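Acetylxylan esterase A (Aspergillus awamori, PDB 5X6S) removes acetyl side groups from the backbone of acetylated xylans, acting as a secreted serine esterase of carbohydrate esterase family 1. Local coordinates at residues A[29-37]-A[53-64]; A[75-84]-A[120-131]. All coordinates share one frame; numbering follows the deposited sequence.

Interaction 1: A[29-37]-A[53-64]; sequences SNPGIVVAI and YATLSEQYGFIV. With NA (sodium ion), chain F.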
loop_
_atom_site.group_PDB
_atom_site.type_symbol
_atom_site.label_atom_id
_atom_site.label_comp_id
_atom_site.label_asym_id
_atom_site.label_seq_id
_atom_site.Cartn_x
_atom_site.Cartn_y
_atom_site.Cartn_z
ATOM N N SER A 29 8.627 -16.378 -7.230
ATOM C CA SER A 29 7.381 -16.937 -6.684
ATOM C C SER A 29 6.369 -15.840 -6.352
ATOM O O SER A 29 5.152 -16.001 -6.544
ATOM C CB SER A 29 7.682 -17.728 -5.389
ATOM O OG SER A 29 8.282 -18.977 -5.747
ATOM N N ASN A 30 6.874 -14.748 -5.799
ATOM C CA ASN A 30 6.011 -13.653 -5.391
ATOM C C ASN A 30 6.649 -12.389 -5.967
ATOM O O ASN A 30 7.336 -11.674 -5.276
ATOM C CB ASN A 30 5.947 -13.583 -3.855
ATOM C CG ASN A 30 5.213 -14.778 -3.257
ATOM O OD1 ASN A 30 3.990 -14.827 -3.295
ATOM N ND2 ASN A 30 5.946 -15.746 -2.782
ATOM N N PRO A 31 6.463 -12.165 -7.257
ATOM C CA PRO A 31 7.328 -11.178 -7.932
ATOM C C PRO A 31 7.028 -9.732 -7.566
ATOM O O PRO A 31 5.877 -9.390 -7.339
ATOM C CB PRO A 31 7.021 -11.429 -9.422
ATOM C CG PRO A 31 5.651 -11.999 -9.443
ATOM C CD PRO A 31 5.484 -12.775 -8.175
ATOM N N GLY A 32 8.061 -8.912 -7.511
ATOM C CA GLY A 32 7.911 -7.479 -7.454
ATOM C C GLY A 32 7.506 -6.918 -8.810
ATOM O O GLY A 32 7.282 -7.675 -9.786
ATOM N N ILE A 33 7.336 -5.612 -8.871
ATOM C CA ILE A 33 6.944 -4.941 -10.132
ATOM C C ILE A 33 7.759 -3.683 -10.281
ATOM O O ILE A 33 7.930 -2.925 -9.325
ATOM C CB ILE A 33 5.418 -4.559 -10.191
ATOM C CG1 ILE A 33 4.534 -5.808 -10.260
ATOM C CG2 ILE A 33 5.143 -3.602 -11.326
ATOM C CD1 ILE A 33 3.074 -5.549 -9.982
ATOM N N VAL A 34 8.267 -3.463 -11.473
ATOM C CA VAL A 34 8.909 -2.187 -11.825
ATOM C C VAL A 34 8.143 -1.575 -12.976
ATOM O O VAL A 34 7.995 -2.212 -14.034
ATOM C CB VAL A 34 10.419 -2.344 -12.246
ATOM C CG1 VAL A 34 10.992 -1.010 -12.756
ATOM C CG2 VAL A 34 11.254 -2.839 -11.088
ATOM N N VAL A 35 7.655 -0.338 -12.790
ATOM C CA VAL A 35 6.983 0.390 -13.824
ATOM C C VAL A 35 8.051 1.329 -14.431
ATOM O O VAL A 35 8.637 2.150 -13.693
ATOM C CB VAL A 35 5.742 1.206 -13.316
ATOM C CG1 VAL A 35 5.062 1.955 -14.437
ATOM C CG2 VAL A 35 4.737 0.375 -12.531
ATOM N N ALA A 36 8.313 1.184 -15.727
ATOM C CA ALA A 36 9.371 1.892 -16.418
ATOM C C ALA A 36 8.752 2.767 -17.518
ATOM O O ALA A 36 8.160 2.252 -18.503
ATOM C CB ALA A 36 10.399 0.902 -17.002
ATOM N N ILE A 37 8.849 4.102 -17.348
ATOM C CA ILE A 37 8.042 5.044 -18.110
ATOM C C ILE A 37 8.880 5.861 -19.101
ATOM O O ILE A 37 9.838 6.557 -18.694
ATOM C CB ILE A 37 7.264 5.999 -17.190
ATOM C CG1 ILE A 37 6.523 5.217 -16.080
ATOM C CG2 ILE A 37 6.343 6.898 -18.022
ATOM C CD1 ILE A 37 5.776 6.092 -15.048
ATOM N N TYR A 53 15.901 -2.928 -17.465
ATOM C CA TYR A 53 14.982 -3.572 -16.502
ATOM C C TYR A 53 14.589 -4.997 -16.839
ATOM O O TYR A 53 14.438 -5.834 -15.935
ATOM C CB TYR A 53 13.711 -2.701 -16.239
ATOM C CG TYR A 53 14.075 -1.331 -15.752
ATOM C CD1 TYR A 53 14.797 -1.180 -14.592
ATOM C CD2 TYR A 53 13.848 -0.191 -16.545
ATOM C CE1 TYR A 53 15.225 0.086 -14.150
ATOM C CE2 TYR A 53 14.282 1.052 -16.133
ATOM C CZ TYR A 53 14.961 1.181 -14.935
ATOM O OH TYR A 53 15.408 2.387 -14.543
ATOM N N ALA A 54 14.386 -5.291 -18.116
ATOM C CA ALA A 54 14.081 -6.695 -18.514
ATOM C C ALA A 54 15.249 -7.635 -18.247
ATOM O O ALA A 54 15.041 -8.749 -17.774
ATOM C CB ALA A 54 13.669 -6.774 -20.002
ATOM N N THR A 55 16.475 -7.183 -18.505
ATOM C CA THR A 55 17.668 -7.952 -18.201
ATOM C C THR A 55 17.726 -8.203 -16.682
ATOM O O THR A 55 17.931 -9.326 -16.226
ATOM C CB THR A 55 18.969 -7.232 -18.705
ATOM O OG1 THR A 55 18.959 -7.192 -20.127
ATOM C CG2 THR A 55 20.235 -7.928 -18.257
ATOM N N LEU A 56 17.524 -7.144 -15.907
ATOM C CA LEU A 56 17.520 -7.254 -14.434
ATOM C C LEU A 56 16.369 -8.129 -13.869
ATOM O O LEU A 56 16.549 -8.822 -12.837
ATOM C CB LEU A 56 17.542 -5.866 -13.812
ATOM C CG LEU A 56 18.814 -5.017 -14.035
ATOM C CD1 LEU A 56 18.556 -3.545 -13.769
ATOM C CD2 LEU A 56 19.999 -5.531 -13.193
ATOM N N SER A 57 15.212 -8.118 -14.525
ATOM C CA SER A 57 14.065 -8.963 -14.122
ATOM C C SER A 57 14.419 -10.445 -14.195
ATOM O O SER A 57 13.913 -11.247 -13.463
ATOM C CB SER A 57 12.844 -8.692 -14.988
ATOM O OG SER A 57 12.882 -9.405 -16.191
ATOM N N GLU A 58 15.334 -10.796 -15.085
ATOM C CA GLU A 58 15.804 -12.166 -15.154
ATOM C C GLU A 58 16.742 -12.528 -14.008
ATOM O O GLU A 58 16.906 -13.705 -13.703
ATOM C CB GLU A 58 16.446 -12.460 -16.513
ATOM C CG GLU A 58 15.443 -12.411 -17.681
ATOM C CD GLU A 58 14.443 -13.555 -17.731
ATOM O OE1 GLU A 58 14.476 -14.473 -16.868
ATOM O OE2 GLU A 58 13.579 -13.521 -18.634
ATOM N N GLN A 59 17.343 -11.533 -13.359
ATOM C CA GLN A 59 18.115 -11.795 -12.183
ATOM C C GLN A 59 17.204 -11.859 -10.974
ATOM O O GLN A 59 17.321 -12.780 -10.143
ATOM C CB GLN A 59 19.167 -10.740 -11.968
ATOM C CG GLN A 59 20.237 -10.750 -13.030
ATOM C CD GLN A 59 21.107 -9.506 -12.987
ATOM O OE1 GLN A 59 21.494 -9.024 -11.888
ATOM N NE2 GLN A 59 21.387 -8.952 -14.193
ATOM N N TYR A 60 16.304 -10.884 -10.868
ATOM C CA TYR A 60 15.559 -10.638 -9.600
ATOM C C TYR A 60 14.122 -11.117 -9.630
ATOM O O TYR A 60 13.457 -11.199 -8.589
ATOM C CB TYR A 60 15.677 -9.146 -9.234
ATOM C CG TYR A 60 17.082 -8.705 -8.899
ATOM C CD1 TYR A 60 17.701 -9.107 -7.720
ATOM C CD2 TYR A 60 17.816 -7.926 -9.783
ATOM C CE1 TYR A 60 18.995 -8.698 -7.427
ATOM C CE2 TYR A 60 19.104 -7.539 -9.502
ATOM C CZ TYR A 60 19.690 -7.940 -8.331
ATOM O OH TYR A 60 20.969 -7.509 -8.057
ATOM N N GLY A 61 13.638 -11.485 -10.805
ATOM C CA GLY A 61 12.348 -12.150 -10.955
ATOM C C GLY A 61 11.102 -11.295 -10.898
ATOM O O GLY A 61 9.990 -11.849 -10.786
ATOM N N PHE A 62 11.255 -9.970 -10.963
ATOM C CA PHE A 62 10.106 -9.096 -10.955
ATOM C C PHE A 62 9.513 -8.941 -12.357
ATOM O O PHE A 62 10.161 -9.298 -13.366
ATOM C CB PHE A 62 10.483 -7.732 -10.388
ATOM C CG PHE A 62 11.692 -7.065 -11.040
ATOM C CD1 PHE A 62 11.580 -6.402 -12.292
ATOM C CD2 PHE A 62 12.921 -7.078 -10.412
ATOM C CE1 PHE A 62 12.685 -5.794 -12.857
ATOM C CE2 PHE A 62 14.028 -6.431 -10.959
ATOM C CZ PHE A 62 13.909 -5.811 -12.184
ATOM N N ILE A 63 8.297 -8.395 -12.435
ATOM C CA ILE A 63 7.648 -8.128 -13.708
ATOM C C ILE A 63 7.907 -6.644 -14.033
ATOM O O ILE A 63 7.883 -5.817 -13.130
ATOM C CB ILE A 63 6.120 -8.399 -13.622
ATOM C CG1 ILE A 63 5.902 -9.915 -13.433
ATOM C CG2 ILE A 63 5.355 -7.879 -14.854
ATOM C CD1 ILE A 63 4.491 -10.304 -13.071
ATOM N N VAL A 64 8.138 -6.325 -15.288
ATOM C CA VAL A 64 8.231 -4.905 -15.719
ATOM C C VAL A 64 7.028 -4.450 -16.497
ATOM O O VAL A 64 6.570 -5.173 -17.394
ATOM C CB VAL A 64 9.508 -4.600 -16.591
ATOM C CG1 VAL A 64 9.769 -3.062 -16.631
ATOM C CG2 VAL A 64 10.721 -5.368 -16.102
HETATM NA NA NA F . 2.093 -16.126 -3.948
HETATM O O HOH W 1 2.528 -15.273 -6.310
HETATM O O HOH W 2 3.599 -17.836 -4.588
HETATM O O HOH W 3 10.842 -9.923 -7.653
HETATM O O HOH W 4 -0.199 -15.339 -4.673
HETATM O O HOH W 5 2.158 -16.951 -1.869
#

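Interaction 2: A[75-84]-A[120-131]; sequences CWDVSSQATL and SGAMMTNVMAAT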
loop_
_atom_site.group_PDB
_atom_site.type_symbol
_atom_site.label_atom_id
_atom_site.label_comp_id
_atom_site.label_asym_id
_atom_site.label_seq_id
_atom_site.Cartn_x
_atom_site.Cartn_y
_atom_site.Cartn_z
ATOM N N CYS A 75 4.934 12.207 -25.757
ATOM C CA CYS A 75 5.147 12.685 -24.394
ATOM C C CYS A 75 3.981 12.221 -23.510
ATOM O O CYS A 75 2.905 11.870 -24.025
ATOM C CB CYS A 75 5.222 14.196 -24.308
ATOM S SG CYS A 75 6.524 14.989 -25.299
ATOM N N TRP A 76 4.177 12.298 -22.195
ATOM C CA TRP A 76 3.115 12.035 -21.219
ATOM C C TRP A 76 2.270 13.241 -20.842
ATOM O O TRP A 76 2.773 14.330 -20.724
ATOM C CB TRP A 76 3.725 11.399 -19.963
ATOM C CG TRP A 76 4.225 10.002 -20.264
ATOM C CD1 TRP A 76 5.514 9.616 -20.561
ATOM C CD2 TRP A 76 3.401 8.825 -20.417
ATOM N NE1 TRP A 76 5.530 8.247 -20.862
ATOM C CE2 TRP A 76 4.260 7.748 -20.784
ATOM C CE3 TRP A 76 2.020 8.588 -20.288
ATOM C CZ2 TRP A 76 3.789 6.452 -20.969
ATOM C CZ3 TRP A 76 1.544 7.291 -20.462
ATOM C CH2 TRP A 76 2.440 6.240 -20.821
ATOM N N ASP A 77 0.962 13.035 -20.635
ATOM C CA ASP A 77 0.129 14.055 -19.984
ATOM C C ASP A 77 0.513 14.165 -18.505
ATOM O O ASP A 77 0.194 13.282 -17.680
ATOM C CB ASP A 77 -1.375 13.763 -20.137
ATOM C CG ASP A 77 -2.246 14.824 -19.490
ATOM O OD1 ASP A 77 -1.723 15.952 -19.220
ATOM O OD2 ASP A 77 -3.444 14.511 -19.213
ATOM N N VAL A 78 1.244 15.226 -18.201
ATOM C CA VAL A 78 1.600 15.598 -16.822
ATOM C C VAL A 78 1.093 17.050 -16.498
ATOM O O VAL A 78 1.602 17.736 -15.572
ATOM C CB VAL A 78 3.100 15.393 -16.533
ATOM C CG1 VAL A 78 3.426 13.892 -16.487
ATOM C CG2 VAL A 78 3.970 16.131 -17.574
ATOM N N SER A 79 0.048 17.463 -17.241
ATOM C CA SER A 79 -0.476 18.831 -17.196
ATOM C C SER A 79 -1.954 19.000 -16.857
ATOM O O SER A 79 -2.331 19.998 -16.267
ATOM C CB SER A 79 -0.170 19.532 -18.517
ATOM O OG SER A 79 -0.791 18.928 -19.629
ATOM N N SER A 80 -2.790 18.051 -17.270
ATOM C CA SER A 80 -4.237 18.162 -17.087
ATOM C C SER A 80 -4.640 17.961 -15.624
ATOM O O SER A 80 -3.936 17.300 -14.852
ATOM C CB SER A 80 -4.964 17.163 -17.989
ATOM O OG SER A 80 -4.839 15.829 -17.417
ATOM N N GLN A 81 -5.800 18.481 -15.233
ATOM C CA GLN A 81 -6.340 18.178 -13.907
ATOM C C GLN A 81 -6.607 16.654 -13.758
ATOM O O GLN A 81 -6.414 16.082 -12.720
ATOM C CB GLN A 81 -7.652 18.946 -13.685
ATOM C CG GLN A 81 -7.458 20.455 -13.514
ATOM C CD GLN A 81 -6.469 20.743 -12.412
ATOM O OE1 GLN A 81 -5.314 21.070 -12.679
ATOM N NE2 GLN A 81 -6.888 20.527 -11.173
ATOM N N ALA A 82 -7.048 16.027 -14.827
ATOM C CA ALA A 82 -7.292 14.607 -14.836
ATOM C C ALA A 82 -6.055 13.793 -14.469
ATOM O O ALA A 82 -6.146 12.839 -13.693
ATOM C CB ALA A 82 -7.847 14.170 -16.193
ATOM N N THR A 83 -4.898 14.154 -15.038
ATOM C CA THR A 83 -3.670 13.398 -14.793
ATOM C C THR A 83 -3.058 13.766 -13.436
ATOM O O THR A 83 -2.308 12.978 -12.864
ATOM C CB THR A 83 -2.670 13.572 -15.945
ATOM O OG1 THR A 83 -1.747 12.457 -15.968
ATOM C CG2 THR A 83 -1.879 14.881 -15.815
ATOM N N LEU A 84 -3.352 14.985 -12.953
ATOM C CA LEU A 84 -2.813 15.513 -11.712
ATOM C C LEU A 84 -3.728 15.330 -10.492
ATOM O O LEU A 84 -3.535 15.958 -9.447
ATOM C CB LEU A 84 -2.403 17.017 -11.879
ATOM C CG LEU A 84 -1.283 17.281 -12.904
ATOM C CD1 LEU A 84 -1.013 18.776 -13.027
ATOM C CD2 LEU A 84 0.034 16.509 -12.578
ATOM N N SER A 120 10.162 12.985 -20.005
ATOM C CA SER A 120 8.703 12.963 -19.839
ATOM C C SER A 120 8.260 11.863 -18.870
ATOM O O SER A 120 7.397 12.070 -18.013
ATOM C CB SER A 120 7.998 12.827 -21.185
ATOM O OG SER A 120 6.573 13.103 -21.071
ATOM N N GLY A 121 8.918 10.729 -18.946
ATOM C CA GLY A 121 8.593 9.606 -18.049
ATOM C C GLY A 121 9.040 9.851 -16.640
ATOM O O GLY A 121 8.410 9.349 -15.697
ATOM N N ALA A 122 10.113 10.640 -16.473
ATOM C CA ALA A 122 10.505 11.052 -15.112
ATOM C C ALA A 122 9.522 12.078 -14.542
ATOM O O ALA A 122 9.248 12.056 -13.323
ATOM C CB ALA A 122 11.913 11.578 -15.083
ATOM N N MET A 123 9.028 12.973 -15.389
ATOM C CA MET A 123 7.944 13.882 -14.966
ATOM C C MET A 123 6.728 13.056 -14.469
ATOM O O MET A 123 6.151 13.324 -13.411
ATOM C CB MET A 123 7.497 14.758 -16.084
ATOM C CG MET A 123 8.587 15.623 -16.722
ATOM S SD MET A 123 7.817 16.685 -17.921
ATOM C CE MET A 123 9.136 16.963 -19.088
ATOM N N MET A 124 6.364 12.053 -15.252
ATOM C CA MET A 124 5.238 11.171 -14.904
ATOM C C MET A 124 5.566 10.359 -13.651
ATOM O O MET A 124 4.677 10.093 -12.819
ATOM C CB MET A 124 4.871 10.287 -16.095
ATOM C CG MET A 124 3.743 9.276 -15.780
ATOM S SD MET A 124 2.235 10.016 -15.143
ATOM C CE MET A 124 1.428 10.421 -16.671
ATOM N N THR A 125 6.838 10.019 -13.445
ATOM C CA THR A 125 7.189 9.324 -12.222
ATOM C C THR A 125 6.824 10.151 -10.984
ATOM O O THR A 125 6.256 9.624 -10.016
ATOM C CB THR A 125 8.694 8.883 -12.238
ATOM O OG1 THR A 125 8.861 7.938 -13.294
ATOM C CG2 THR A 125 9.110 8.216 -10.961
ATOM N N ASN A 126 7.150 11.439 -11.002
ATOM C CA ASN A 126 6.811 12.318 -9.904
ATOM C C ASN A 126 5.323 12.411 -9.763
ATOM O O ASN A 126 4.832 12.385 -8.686
ATOM C CB ASN A 126 7.401 13.698 -10.035
ATOM C CG ASN A 126 8.872 13.734 -9.669
ATOM O OD1 ASN A 126 9.309 13.198 -8.683
ATOM N ND2 ASN A 126 9.615 14.316 -10.524
ATOM N N VAL A 127 4.627 12.498 -10.864
ATOM C CA VAL A 127 3.142 12.580 -10.857
ATOM C C VAL A 127 2.534 11.316 -10.230
ATOM O O VAL A 127 1.602 11.389 -9.376
ATOM C CB VAL A 127 2.568 12.889 -12.248
ATOM C CG1 VAL A 127 1.033 12.739 -12.272
ATOM C CG2 VAL A 127 2.920 14.313 -12.684
ATOM N N MET A 128 3.054 10.154 -10.609
ATOM C CA MET A 128 2.550 8.860 -10.057
ATOM C C MET A 128 2.769 8.788 -8.553
ATOM O O MET A 128 1.930 8.287 -7.818
ATOM C CB MET A 128 3.248 7.664 -10.702
ATOM C CG MET A 128 2.897 7.410 -12.198
ATOM S SD MET A 128 1.111 7.271 -12.515
ATOM C CE MET A 128 0.704 5.945 -11.357
ATOM N N ALA A 129 3.926 9.257 -8.091
ATOM C CA ALA A 129 4.209 9.281 -6.657
ATOM C C ALA A 129 3.168 10.133 -5.890
ATOM O O ALA A 129 2.795 9.803 -4.784
ATOM C CB ALA A 129 5.618 9.794 -6.405
ATOM N N ALA A 130 2.771 11.243 -6.469
ATOM C CA ALA A 130 1.836 12.195 -5.867
ATOM C C ALA A 130 0.374 11.790 -6.001
ATOM O O ALA A 130 -0.434 12.067 -5.098
ATOM C CB ALA A 130 2.033 13.544 -6.502
ATOM N N THR A 131 0.010 11.173 -7.117
ATOM C CA THR A 131 -1.406 10.867 -7.395
ATOM C C THR A 131 -1.808 9.473 -6.881
ATOM O O THR A 131 -2.938 9.308 -6.438
ATOM C CB THR A 131 -1.752 10.966 -8.896
ATOM O OG1 THR A 131 -0.786 10.243 -9.674
ATOM C CG2 THR A 131 -1.819 12.432 -9.375
#

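Interaction 1: A[29-37]-A[53-64]
The Phe62 ring lies between two layers: Val34 CG2 sits over one face, 4.0 Å from the ring centroid and 21° off the normal in a CH-pi contact, while Ser57 CA of helix 53-60 rests against the opposite face. Val64 CG2 meets the ring at its edge, in plane. With CG between the backbone N and the carbonyl carbon (chi1 52°), the ring of Phe62 turns back toward helix 53-60. The Tyr53 ring has Val34 CG1 over one face, and Ala36 CB approaches it obliquely, 3.6 Å from Tyr53 CD2; Tyr53 OH is hydrogen-bonded to Asp268 OD2. Both methyls of Val34 are thus used, one for each aromatic ring.

The two backbones run in parallel register, Ile33 beside Ile63 and Val34 beside Val64. Ile63 N gives its hydrogen to Gly32 O at 2.9 Å, tilted from the carbonyl plane, whereas Val34 N meets Ile63 O almost head-on, also at 2.9 Å. Ile33 and Ile63 project to the other side of the sheet, where helix 91-106 packs on them. At the entrance to the strand, Pro31 CB touches Gly61 O at 3.3 Å. Farther out, Asn30 OD1 binds a sodium ion at 2.4 Å, with four waters also bound to the metal.

Helix 53-60 turns into strand 63-68 through Gly61, whose phi is positive. Strand 33-37, helix 53-60 and strand 63-68, which lies parallel to 33-37, form a beta-alpha-beta crossover, the repeating element of the alpha/beta-hydrolase fold.

Interaction 2: A[75-84]-A[120-131]
Ser120 OG stands anti to its own backbone nitrogen (chi1 -167°), which carries it from the first turn of helix 120-131 to Trp76 N. The resulting hydrogen bond is 2.8 Å long and nearly straight, at 172°, and the same oxygen lies at the edge of the indole. Met124 has its CG opposite the backbone N (chi1 177°), and the chain then bends at chi2 and chi3, turning its methyl to the loop: Met124 CE reaches Asp77 O at 3.3 Å and lies obliquely to the Trp76 ring.

Val78 packs against Met123, Met124 and Val127. Its CG1 lies 3.6 Å from Met124 CA and also touches Val127 CG2, while its CG2 meets Met123 SD. The side chains of Leu84 and Val127 cross at about a right angle, Leu84 CD2 lying 3.6 Å from Val127 CG2, and Thr131 CG2 fits against Thr83 O.

Within the loop, Asp77 OD1 accepts from Ser79 N and Ser80 N, an Asx turn and Asx motif, and Thr83 OG1 bonds to Asp77 O at 2.7 Å. A disulfide ties Cys75 covalently to Cys40, elsewhere in the chain. The chemistry therefore divides: apolar groups supply most of the helix contact, internal bonds shape the loop, and one nearly straight bond ties the backbone of Trp76 to Ser120 OG, beside the probable nucleophile Ser119.

Overall arrangement
Two ways of building on a central sheet meet at one side chain. Interaction 1 pairs neighbouring parallel strands, with a helix laid against them; interaction 2 fastens a long loop to the helix that follows strand 113-118 and Ser119. Their centres are 22 Å apart, yet Ile37, at the end of strand 33-37 beyond the residues that touch 53-64, packs on Trp76, Gly121 and Met124 of interaction 2: its CG2 lies 3.5 Å from Gly121 CA, and its CD1 is 3.8 Å from Met124 CG. Interaction 2 is the closer to the active site, the Ser120 side chain being about 5 Å from that of Ser119, assigned by similarity to the charge relay. The sequence around Ser119 fits a nucleophile elbow. Interaction 1 lies away from the annotated sites, its sodium at the Asn30 end.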